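Local coordinates for YjbQ family protein (Sulfolobus tokodaii, PDB 1VE0) that is of unknown function but binds zinc and belongs to the uncharacterised UPF0047 (YjbQ) family, at residues N34-V39 with S96-I101; S5-V10 with T126-S131. One frame throughout, in Å; residues are numbered along the deposited sequence.

In the fold
The chain opens with strand 2-11, which later forms one side of contact 2, and passes through strand 17-20 and helix 22-28 to reach strand 35-41. Contact 1 joins that strand to strand 96-102 and so closes a loop of 56 intervening residues, which holds strand 46-51 and helices 55-68 and 84-93. Contact 2 brings segment 126-131, close to the C terminus, back onto segment 5-10; contact 1 lies nested inside the larger loop that contact 2 closes. His38 N is 2.9 Å from Lys130 O, a probable hydrogen bond, and strands 35-41 and 124-133 join the two contacts side by side in one antiparallel sheet. Both also touch the third subunit.

Contact 1: N34-V39 with S96-I101; sequences NGIAHV and SRVVPI
Strands 35-39 and 96-101 run antiparallel, their directions 150° apart, with three hydrogen-bonded pairs, Gly35 with Ile101, Ala37 with Val99 and Val39 with Arg97, each closed by two backbone bonds. At the loop end the side chain of Asn34 adds another: its ND2 gives a bond to Ile101 O (3.2 Å) that lies in the carbonyl plane and in the plane of its own amide. CG lies opposite the backbone N across the CA-CB bond (chi1 178°), which turns the amide back toward the partner strand although CB itself points away. Gly35 N binds the same oxygen from a direction tilted off the carbonyl plane, so two donors of this segment grip one carbonyl, and Lys130 NZ of the second subunit is a third. Gly35 itself has backbone angles at which a side chain would jam against the preceding carbonyl oxygen.

On one face, Ile36 CD1 rests on Pro100 CA (3.9 Å), and its CG2 branch meets Val98 CB while also lying over a face of the His38 ring. Val98 CG1 comes to 3.5 Å from His38 ND1, a buried nitrogen for which the model offers no polar partner. On the face of Ala37, Val39 and Val99 the side-chain contacts between the two strands are apolar: Ala37 CB meets Ile101 CD1 (3.9 Å), with Val39 CG2 near Val99 CG2 beyond it. Ile48, Ile50 and Ile114 of the three-stranded sheet pack against this face, whereas Ile36, His38 and Val98 face neighbouring subunits: two inner strands of an antiparallel sheet, sandwiched between its own chain's core and the trimer interface.

Contact 2: S5-V10 with T126-S131; sequences SKEFTV and TVLVKS
The Phe8 ring has Val127 against one face and Val129 at its edge. Val127 CB sits 3.8 Å from the ring centroid, 22° off the normal, a CH-pi contact displaced toward the rim. Both valine methyls follow the ring's outline, Val127 CG1 reaching Phe8 CZ at 3.6 Å. Near the ring plane, Val129 CG2 approaches CE2 (3.7 Å), and Val10 CG1 of the same strand as Phe8 also lies at an edge. The ring can lean over its cross-strand neighbour because CG stands between the backbone N and the carbonyl carbon (chi1 62°). Gln24 and Val25 of helix 22-28 also pack on Phe8, and an alanine here would probably open a gap between that helix and Val127, stripping the valine's CH-pi partner away.

Strand 2-11 is an outermost strand of the five-stranded antiparallel sheet within this chain, and this is its seam with strand 124-133, which has strand 35-41 on its other side. Phe8 with Val127 and Lys6 with Val129 are hydrogen-bonded pairs; Val127 N to Phe8 O (2.8 Å) is almost straight, with an N-H...O angle of 178°.

On the opposite face Ser5, Glu7 and Thr9 are exposed, while Leu128 and Lys130 are buried, packing on Asp107 and Gly35 of the third subunit. The Glu7 side chain crosses that of Leu128, CG 3.8 Å from CD1; OE2 touches Thr126 CG2, and OE1 has a long, weak ion pair with Lys42 NZ. At the next non-hydrogen-bonded pair along, Thr9 CG2 meets Thr126 OG1 (3.6 Å). Lys130, bent at its second torsion, lays CD alongside Ser5 OG and brings NZ to that hydroxyl for a weak bond (3.5 Å); the stronger partner of NZ is the carbonyl oxygen of Ile101 of the third subunit.

Contact 1: N34-V39 with S96-I101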
ATOM      1  N   ASN A  34     -14.738  -5.166  16.655  1.00 26.01           N
ATOM      2  CA  ASN A  34     -14.961  -5.355  15.225  1.00 24.93           C
ATOM      3  C   ASN A  34     -14.527  -4.067  14.547  1.00 24.91           C
ATOM      4  O   ASN A  34     -14.996  -2.985  14.902  1.00 23.86           O
ATOM      5  CB  ASN A  34     -16.450  -5.609  14.963  1.00 27.82           C
ATOM      6  CG  ASN A  34     -16.785  -5.761  13.478  1.00 29.84           C
ATOM      7  OD1 ASN A  34     -17.936  -5.579  13.079  1.00 33.69           O
ATOM      8  ND2 ASN A  34     -15.796  -6.113  12.666  1.00 30.94           N
ATOM      9  N   GLY A  35     -13.629  -4.172  13.575  1.00 22.71           N
ATOM     10  CA  GLY A  35     -13.185  -2.961  12.908  1.00 22.10           C
ATOM     11  C   GLY A  35     -11.922  -3.114  12.100  1.00 20.18           C
ATOM     12  O   GLY A  35     -11.683  -4.166  11.508  1.00 19.50           O
ATOM     13  N   ILE A  36     -11.103  -2.065  12.093  1.00 20.04           N
ATOM     14  CA  ILE A  36      -9.870  -2.066  11.313  1.00 18.09           C
ATOM     15  C   ILE A  36      -8.673  -1.595  12.135  1.00 17.41           C
ATOM     16  O   ILE A  36      -8.760  -0.632  12.888  1.00 17.48           O
ATOM     17  CB  ILE A  36     -10.008  -1.132  10.072  1.00 19.67           C
ATOM     18  CG1 ILE A  36     -11.028  -1.712   9.084  1.00 19.83           C
ATOM     19  CG2 ILE A  36      -8.659  -0.946   9.392  1.00 21.80           C
ATOM     20  CD1 ILE A  36     -10.603  -3.041   8.480  1.00 23.65           C
ATOM     21  N   ALA A  37      -7.569  -2.312  11.993  1.00 14.98           N
ATOM     22  CA  ALA A  37      -6.330  -1.964  12.660  1.00 16.48           C
ATOM     23  C   ALA A  37      -5.406  -1.422  11.582  1.00 15.88           C
ATOM     24  O   ALA A  37      -5.180  -2.078  10.559  1.00 17.05           O
ATOM     25  CB  ALA A  37      -5.704  -3.204  13.294  1.00 17.31           C
ATOM     26  N   HIS A  38      -4.911  -0.211  11.784  1.00 14.89           N
ATOM     27  CA  HIS A  38      -3.962   0.369  10.845  1.00 17.14           C
ATOM     28  C   HIS A  38      -2.611   0.221  11.528  1.00 16.19           C
ATOM     29  O   HIS A  38      -2.379   0.836  12.563  1.00 15.89           O
ATOM     30  CB  HIS A  38      -4.258   1.850  10.625  1.00 18.80           C
ATOM     31  CG  HIS A  38      -5.552   2.105   9.924  1.00 22.01           C
ATOM     32  ND1 HIS A  38      -5.661   2.123   8.551  1.00 24.18           N
ATOM     33  CD2 HIS A  38      -6.800   2.322  10.405  1.00 21.13           C
ATOM     34  CE1 HIS A  38      -6.920   2.340   8.214  1.00 23.62           C
ATOM     35  NE2 HIS A  38      -7.631   2.466   9.321  1.00 20.36           N
ATOM     36  N   VAL A  39      -1.741  -0.611  10.966  1.00 15.43           N
ATOM     37  CA  VAL A  39      -0.408  -0.839  11.530  1.00 15.95           C
ATOM     38  C   VAL A  39       0.480   0.140  10.781  1.00 16.79           C
ATOM     39  O   VAL A  39       0.720  -0.007   9.573  1.00 16.10           O
ATOM     40  CB  VAL A  39       0.047  -2.284  11.291  1.00 15.74           C
ATOM     41  CG1 VAL A  39       1.435  -2.520  11.892  1.00 14.86           C
ATOM     42  CG2 VAL A  39      -0.971  -3.237  11.926  1.00 16.41           C
ATOM     43  N   SER A  96       2.461   1.438   6.012  1.00 15.61           N
ATOM     44  CA  SER A  96       1.334   0.911   6.755  1.00 16.29           C
ATOM     45  C   SER A  96       0.638  -0.214   6.011  1.00 16.03           C
ATOM     46  O   SER A  96       0.819  -0.387   4.805  1.00 15.59           O
ATOM     47  CB  SER A  96       0.300   2.012   7.045  1.00 18.65           C
ATOM     48  OG  SER A  96      -0.343   2.440   5.847  1.00 19.88           O
ATOM     49  N   ARG A  97      -0.153  -0.970   6.761  1.00 14.75           N
ATOM     50  CA  ARG A  97      -0.952  -2.072   6.241  1.00 17.26           C
ATOM     51  C   ARG A  97      -2.195  -2.135   7.130  1.00 17.74           C
ATOM     52  O   ARG A  97      -2.136  -1.758   8.302  1.00 17.87           O
ATOM     53  CB  ARG A  97      -0.187  -3.403   6.332  1.00 15.64           C
ATOM     54  CG  ARG A  97       0.879  -3.586   5.258  1.00 13.97           C
ATOM     55  CD  ARG A  97       0.232  -3.701   3.886  1.00 13.48           C
ATOM     56  NE  ARG A  97       1.207  -4.007   2.841  1.00 11.78           N
ATOM     57  CZ  ARG A  97       1.995  -3.106   2.262  1.00 15.39           C
ATOM     58  NH1 ARG A  97       1.937  -1.826   2.629  1.00 13.43           N
ATOM     59  NH2 ARG A  97       2.818  -3.478   1.282  1.00 13.71           N
ATOM     60  N   VAL A  98      -3.314  -2.589   6.577  1.00 17.13           N
ATOM     61  CA  VAL A  98      -4.525  -2.706   7.371  1.00 18.11           C
ATOM     62  C   VAL A  98      -4.796  -4.170   7.678  1.00 18.45           C
ATOM     63  O   VAL A  98      -4.496  -5.052   6.873  1.00 17.77           O
ATOM     64  CB  VAL A  98      -5.750  -2.116   6.646  1.00 21.07           C
ATOM     65  CG1 VAL A  98      -5.545  -0.631   6.410  1.00 23.17           C
ATOM     66  CG2 VAL A  98      -5.961  -2.817   5.335  1.00 20.58           C
ATOM     67  N   VAL A  99      -5.336  -4.430   8.862  1.00 16.87           N
ATOM     68  CA  VAL A  99      -5.676  -5.789   9.250  1.00 18.53           C
ATOM     69  C   VAL A  99      -7.066  -5.687   9.854  1.00 18.80           C
ATOM     70  O   VAL A  99      -7.320  -4.850  10.715  1.00 17.34           O
ATOM     71  CB  VAL A  99      -4.685  -6.374  10.291  1.00 18.02           C
ATOM     72  CG1 VAL A  99      -5.051  -7.822  10.598  1.00 17.12           C
ATOM     73  CG2 VAL A  99      -3.270  -6.321   9.749  1.00 19.36           C
ATOM     74  N   PRO A 100      -8.008  -6.496   9.357  1.00 19.56           N
ATOM     75  CA  PRO A 100      -9.346  -6.393   9.942  1.00 19.83           C
ATOM     76  C   PRO A 100      -9.352  -7.031  11.324  1.00 21.42           C
ATOM     77  O   PRO A 100      -8.533  -7.898  11.616  1.00 18.91           O
ATOM     78  CB  PRO A 100     -10.227  -7.146   8.949  1.00 21.42           C
ATOM     79  CG  PRO A 100      -9.270  -8.191   8.374  1.00 22.41           C
ATOM     80  CD  PRO A 100      -7.971  -7.423   8.212  1.00 21.18           C
ATOM     81  N   ILE A 101     -10.276  -6.576  12.161  1.00 20.79           N
ATOM     82  CA  ILE A 101     -10.436  -7.091  13.506  1.00 23.97           C
ATOM     83  C   ILE A 101     -11.852  -7.660  13.568  1.00 24.93           C
ATOM     84  O   ILE A 101     -12.797  -7.010  13.130  1.00 26.93           O
ATOM     85  CB  ILE A 101     -10.328  -5.966  14.564  1.00 22.65           C
ATOM     86  CG1 ILE A 101      -8.967  -5.275  14.462  1.00 22.98           C
ATOM     87  CG2 ILE A 101     -10.522  -6.556  15.961  1.00 22.73           C
ATOM     88  CD1 ILE A 101      -8.828  -4.064  15.374  1.00 24.09           C
TER

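Contact 2: S5-V10 with T126-S131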
ATOM      1  N   SER A   5      -5.383   3.888  20.137  1.00 25.37           N
ATOM      2  CA  SER A   5      -4.081   4.270  19.613  1.00 26.49           C
ATOM      3  C   SER A   5      -3.038   3.733  20.567  1.00 27.33           C
ATOM      4  O   SER A   5      -2.975   4.158  21.724  1.00 27.20           O
ATOM      5  CB  SER A   5      -3.956   5.792  19.531  1.00 26.86           C
ATOM      6  OG  SER A   5      -5.006   6.347  18.765  1.00 28.52           O
ATOM      7  N   LYS A   6      -2.229   2.791  20.096  1.00 24.63           N
ATOM      8  CA  LYS A   6      -1.196   2.209  20.939  1.00 26.29           C
ATOM      9  C   LYS A   6       0.086   1.968  20.168  1.00 25.22           C
ATOM     10  O   LYS A   6       0.056   1.483  19.026  1.00 25.30           O
ATOM     11  CB  LYS A   6      -1.686   0.897  21.561  1.00 27.26           C
ATOM     12  CG  LYS A   6      -2.855   1.083  22.510  1.00 33.53           C
ATOM     13  CD  LYS A   6      -2.873   0.023  23.614  1.00 37.78           C
ATOM     14  CE  LYS A   6      -3.396  -1.322  23.125  1.00 38.86           C
ATOM     15  NZ  LYS A   6      -4.888  -1.365  22.961  1.00 38.31           N
ATOM     16  N   GLU A   7       1.210   2.302  20.799  1.00 22.84           N
ATOM     17  CA  GLU A   7       2.521   2.139  20.185  1.00 25.07           C
ATOM     18  C   GLU A   7       3.383   1.139  20.942  1.00 25.70           C
ATOM     19  O   GLU A   7       3.226   0.969  22.147  1.00 27.71           O
ATOM     20  CB  GLU A   7       3.260   3.480  20.151  1.00 27.97           C
ATOM     21  CG  GLU A   7       2.595   4.565  19.313  1.00 29.96           C
ATOM     22  CD  GLU A   7       3.423   5.842  19.245  1.00 34.65           C
ATOM     23  OE1 GLU A   7       3.103   6.720  18.414  1.00 36.79           O
ATOM     24  OE2 GLU A   7       4.394   5.974  20.022  1.00 35.98           O
ATOM     25  N   PHE A   8       4.277   0.467  20.225  1.00 23.66           N
ATOM     26  CA  PHE A   8       5.217  -0.459  20.842  1.00 22.90           C
ATOM     27  C   PHE A   8       6.501  -0.360  20.025  1.00 22.91           C
ATOM     28  O   PHE A   8       6.472   0.118  18.889  1.00 22.15           O
ATOM     29  CB  PHE A   8       4.669  -1.892  20.873  1.00 22.37           C
ATOM     30  CG  PHE A   8       4.406  -2.495  19.514  1.00 21.63           C
ATOM     31  CD1 PHE A   8       5.441  -3.075  18.782  1.00 21.00           C
ATOM     32  CD2 PHE A   8       3.111  -2.520  18.988  1.00 20.31           C
ATOM     33  CE1 PHE A   8       5.196  -3.679  17.544  1.00 20.89           C
ATOM     34  CE2 PHE A   8       2.850  -3.123  17.746  1.00 18.41           C
ATOM     35  CZ  PHE A   8       3.896  -3.704  17.025  1.00 19.48           C
ATOM     36  N   THR A   9       7.629  -0.770  20.602  1.00 24.30           N
ATOM     37  CA  THR A   9       8.907  -0.696  19.894  1.00 24.07           C
ATOM     38  C   THR A   9       9.523  -2.072  19.686  1.00 25.55           C
ATOM     39  O   THR A   9       9.257  -3.008  20.433  1.00 26.15           O
ATOM     40  CB  THR A   9       9.957   0.153  20.664  1.00 25.92           C
ATOM     41  OG1 THR A   9      10.221  -0.456  21.932  1.00 24.40           O
ATOM     42  CG2 THR A   9       9.465   1.571  20.885  1.00 25.56           C
ATOM     43  N   VAL A  10      10.335  -2.191  18.647  1.00 24.86           N
ATOM     44  CA  VAL A  10      11.024  -3.430  18.361  1.00 27.62           C
ATOM     45  C   VAL A  10      12.429  -3.023  17.979  1.00 28.35           C
ATOM     46  O   VAL A  10      12.634  -2.007  17.312  1.00 29.96           O
ATOM     47  CB  VAL A  10      10.381  -4.223  17.198  1.00 28.81           C
ATOM     48  CG1 VAL A  10       8.970  -4.654  17.577  1.00 30.24           C
ATOM     49  CG2 VAL A  10      10.361  -3.381  15.939  1.00 28.36           C
ATOM     50  N   THR A 126       9.572   2.204  16.155  1.00 20.14           N
ATOM     51  CA  THR A 126       8.299   2.329  16.839  1.00 21.53           C
ATOM     52  C   THR A 126       7.161   1.996  15.885  1.00 21.81           C
ATOM     53  O   THR A 126       7.147   2.455  14.743  1.00 21.91           O
ATOM     54  CB  THR A 126       8.098   3.753  17.354  1.00 22.63           C
ATOM     55  OG1 THR A 126       9.136   4.064  18.290  1.00 22.31           O
ATOM     56  CG2 THR A 126       6.737   3.889  18.035  1.00 23.56           C
ATOM     57  N   VAL A 127       6.217   1.191  16.355  1.00 20.53           N
ATOM     58  CA  VAL A 127       5.057   0.838  15.548  1.00 20.72           C
ATOM     59  C   VAL A 127       3.795   1.396  16.188  1.00 18.98           C
ATOM     60  O   VAL A 127       3.553   1.202  17.379  1.00 19.35           O
ATOM     61  CB  VAL A 127       4.886  -0.697  15.416  1.00 20.19           C
ATOM     62  CG1 VAL A 127       3.612  -1.015  14.615  1.00 18.21           C
ATOM     63  CG2 VAL A 127       6.097  -1.299  14.725  1.00 20.61           C
ATOM     64  N   LEU A 128       3.005   2.125  15.414  1.00 17.01           N
ATOM     65  CA  LEU A 128       1.740   2.640  15.929  1.00 18.81           C
ATOM     66  C   LEU A 128       0.590   1.780  15.391  1.00 20.04           C
ATOM     67  O   LEU A 128       0.507   1.522  14.179  1.00 19.27           O
ATOM     68  CB  LEU A 128       1.524   4.094  15.485  1.00 19.70           C
ATOM     69  CG  LEU A 128       0.089   4.627  15.563  1.00 19.86           C
ATOM     70  CD1 LEU A 128      -0.373   4.752  17.021  1.00 19.81           C
ATOM     71  CD2 LEU A 128       0.027   5.979  14.861  1.00 21.23           C
ATOM     72  N   VAL A 129      -0.271   1.308  16.286  1.00 18.60           N
ATOM     73  CA  VAL A 129      -1.436   0.541  15.874  1.00 20.15           C
ATOM     74  C   VAL A 129      -2.632   1.418  16.233  1.00 21.74           C
ATOM     75  O   VAL A 129      -2.946   1.644  17.410  1.00 22.31           O
ATOM     76  CB  VAL A 129      -1.550  -0.818  16.597  1.00 21.14           C
ATOM     77  CG1 VAL A 129      -2.778  -1.572  16.062  1.00 21.46           C
ATOM     78  CG2 VAL A 129      -0.274  -1.650  16.368  1.00 18.71           C
ATOM     79  N   LYS A 130      -3.276   1.938  15.204  1.00 18.81           N
ATOM     80  CA  LYS A 130      -4.416   2.816  15.369  1.00 20.56           C
ATOM     81  C   LYS A 130      -5.619   2.025  14.898  1.00 21.63           C
ATOM     82  O   LYS A 130      -5.769   1.771  13.699  1.00 21.24           O
ATOM     83  CB  LYS A 130      -4.219   4.063  14.501  1.00 20.02           C
ATOM     84  CG  LYS A 130      -5.257   5.142  14.689  1.00 25.12           C
ATOM     85  CD  LYS A 130      -4.625   6.391  15.237  1.00 23.26           C
ATOM     86  CE  LYS A 130      -5.610   7.531  15.293  1.00 27.30           C
ATOM     87  NZ  LYS A 130      -5.074   8.621  16.135  1.00 27.33           N
ATOM     88  N   SER A 131      -6.468   1.625  15.840  1.00 20.51           N
ATOM     89  CA  SER A 131      -7.642   0.836  15.504  1.00 21.97           C
ATOM     90  C   SER A 131      -8.938   1.609  15.646  1.00 22.84           C
ATOM     91  O   SER A 131      -9.093   2.445  16.543  1.00 25.03           O
ATOM     92  CB  SER A 131      -7.697  -0.417  16.381  1.00 22.71           C
ATOM     93  OG  SER A 131      -6.472  -1.112  16.324  1.00 20.18           O
TER